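Local coordinates for putative Killer protein (Pseudomonas putida, PDB 6F8S) that probably acts as the RelE-like HigB toxin of a type II toxin-antitoxin system, a family whose members typically cleave mRNA on the ribosome, at residues T46-L51 and D68-R73. Residues are numbered along the deposited sequence; the frame is centred on the assembly and turned at random.
Sequences TELRDL and DQHSIR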
loop_
_atom_site.group_PDB
_atom_site.type_symbol
_atom_site.label_atom_id
_atom_site.label_comp_id
_atom_site.label_asym_id
_atom_site.label_seq_id
_atom_site.Cartn_x
_atom_site.Cartn_y
_atom_site.Cartn_z
ATOM N N THR B 46 -5.059 6.989 4.721
ATOM C CA THR B 46 -5.175 7.572 3.399
ATOM C C THR B 46 -6.070 8.805 3.450
ATOM O O THR B 46 -5.898 9.743 2.685
ATOM C CB THR B 46 -5.709 6.526 2.432
ATOM O OG1 THR B 46 -4.594 5.832 1.874
ATOM C CG2 THR B 46 -6.502 7.126 1.356
ATOM N N GLU B 47 -7.010 8.794 4.392
ATOM C CA GLU B 47 -7.928 9.906 4.611
ATOM C C GLU B 47 -8.093 10.112 6.113
ATOM O O GLU B 47 -7.919 9.176 6.890
ATOM C CB GLU B 47 -9.297 9.647 3.944
ATOM C CG GLU B 47 -9.272 9.723 2.433
ATOM C CD GLU B 47 -10.614 9.420 1.787
ATOM O OE1 GLU B 47 -11.652 9.401 2.498
ATOM O OE2 GLU B 47 -10.632 9.202 0.550
ATOM N N LEU B 48 -8.447 11.326 6.507
ATOM C CA LEU B 48 -8.656 11.662 7.898
ATOM C C LEU B 48 -9.659 10.736 8.597
ATOM O O LEU B 48 -9.524 10.469 9.802
ATOM C CB LEU B 48 -9.097 13.123 8.023
ATOM C CG LEU B 48 -9.290 13.608 9.455
ATOM C CD1 LEU B 48 -8.053 13.287 10.293
ATOM C CD2 LEU B 48 -9.562 15.102 9.484
ATOM N N ARG B 49 -10.629 10.205 7.857
ATOM C CA ARG B 49 -11.597 9.271 8.453
ATOM C C ARG B 49 -10.912 8.023 9.017
ATOM O O ARG B 49 -11.393 7.431 9.988
ATOM C CB ARG B 49 -12.662 8.858 7.439
ATOM C CG ARG B 49 -12.150 8.110 6.233
ATOM C CD ARG B 49 -13.298 7.865 5.230
ATOM N NE ARG B 49 -13.541 9.042 4.406
ATOM C CZ ARG B 49 -14.594 9.841 4.523
ATOM N NH1 ARG B 49 -15.527 9.581 5.421
ATOM N NH2 ARG B 49 -14.721 10.894 3.726
ATOM N N ASP B 50 -9.778 7.649 8.424
ATOM C CA ASP B 50 -9.027 6.505 8.879
ATOM C C ASP B 50 -8.552 6.713 10.314
ATOM O O ASP B 50 -8.377 5.744 11.060
ATOM C CB ASP B 50 -7.843 6.236 7.950
ATOM C CG ASP B 50 -8.291 5.783 6.551
ATOM O OD1 ASP B 50 -9.384 5.173 6.447
ATOM O OD2 ASP B 50 -7.547 6.020 5.564
ATOM N N LEU B 51 -8.355 7.968 10.717
ATOM C CA LEU B 51 -7.912 8.236 12.086
ATOM C C LEU B 51 -9.072 8.641 12.974
ATOM O O LEU B 51 -9.054 8.374 14.158
ATOM C CB LEU B 51 -6.831 9.304 12.098
ATOM C CG LEU B 51 -5.595 8.807 11.348
ATOM C CD1 LEU B 51 -4.634 9.951 11.140
ATOM C CD2 LEU B 51 -4.917 7.640 12.093
ATOM N N ASP B 68 -6.497 21.841 10.824
ATOM C CA ASP B 68 -5.962 22.074 12.151
ATOM C C ASP B 68 -5.262 20.797 12.629
ATOM O O ASP B 68 -5.479 19.711 12.079
ATOM C CB ASP B 68 -7.081 22.511 13.113
ATOM C CG ASP B 68 -6.575 22.806 14.525
ATOM O OD1 ASP B 68 -5.787 23.763 14.706
ATOM O OD2 ASP B 68 -6.976 22.078 15.461
ATOM N N GLN B 69 -4.388 20.934 13.620
ATOM C CA GLN B 69 -3.735 19.776 14.193
ATOM C C GLN B 69 -4.803 18.890 14.839
ATOM O O GLN B 69 -5.797 19.394 15.381
ATOM C CB GLN B 69 -2.665 20.199 15.209
ATOM N N HIS B 70 -4.615 17.573 14.753
ATOM C CA HIS B 70 -5.486 16.647 15.466
ATOM C C HIS B 70 -4.628 15.767 16.363
ATOM O O HIS B 70 -3.399 15.756 16.260
ATOM C CB HIS B 70 -6.314 15.777 14.509
ATOM C CG HIS B 70 -6.835 16.512 13.311
ATOM N ND1 HIS B 70 -8.109 17.032 13.250
ATOM C CD2 HIS B 70 -6.243 16.808 12.127
ATOM C CE1 HIS B 70 -8.283 17.620 12.078
ATOM N NE2 HIS B 70 -7.167 17.503 11.381
ATOM N N SER B 71 -5.278 15.017 17.240
ATOM C CA SER B 71 -4.554 14.090 18.087
ATOM C C SER B 71 -5.353 12.816 18.336
ATOM O O SER B 71 -6.593 12.835 18.344
ATOM C CB SER B 71 -4.182 14.754 19.416
ATOM O OG SER B 71 -5.328 14.871 20.225
ATOM N N ILE B 72 -4.632 11.712 18.528
ATOM C CA ILE B 72 -5.263 10.454 18.861
ATOM C C ILE B 72 -4.761 9.966 20.214
ATOM O O ILE B 72 -3.605 10.184 20.589
ATOM C CB ILE B 72 -5.025 9.394 17.769
ATOM C CG1 ILE B 72 -3.543 9.202 17.517
ATOM C CG2 ILE B 72 -5.733 9.788 16.443
ATOM C CD1 ILE B 72 -3.255 8.062 16.586
ATOM N N ARG B 73 -5.655 9.338 20.966
ATOM C CA ARG B 73 -5.322 8.812 22.276
ATOM C C ARG B 73 -4.342 7.652 22.156
ATOM O O ARG B 73 -4.569 6.737 21.372
ATOM C CB ARG B 73 -6.602 8.361 22.989
ATOM C CG ARG B 73 -6.435 7.931 24.456
ATOM C CD ARG B 73 -7.801 7.813 25.142
ATOM N NE ARG B 73 -7.702 7.515 26.568
ATOM C CZ ARG B 73 -7.506 6.298 27.071
ATOM N NH1 ARG B 73 -7.377 5.253 26.261
ATOM N NH2 ARG B 73 -7.427 6.120 28.385
#
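L48 and L51 face H70 and I72 of strand 69-73, the edge strand, within this chain, of the three-stranded antiparallel sheet in this RelE-like toxin fold, and all four side chains are buried. At the start of 46-51, the backbone N atoms of T46 and E47 both donate to D50 OD2, at 2.8 Å from T46 N and 3.1 Å from E47 N. The first uses the anti lone pair; the second arrives from above the carboxylate plane, and together they pin the entry to the turn. R49 NE donates to E47 OE1 in a salt bridge of 2.7 Å, the oxygen lying in the guanidinium plane, while R49 NH1 bridges an acidic side chain on the chain of another protein. L48 then turns inward: with CG anti to the backbone N (chi1 -178°) the branched end reaches the imidazole, CD2 coming 3.8 Å from H70 CE1, with CD1 over one ring face. Bonds from H70 NE2 to R66 O and between H70 ND1 and S61 OG hold the ring's rotation. After D50, L51 points toward the strand, its side chain also on F82 of strand 79-85 and L42 of helix 31-44. Nearest to I72 is its carbonyl: L51 O sits 4.3 Å from I72 CG2 and accepts a hydrogen bond from N57 ND2.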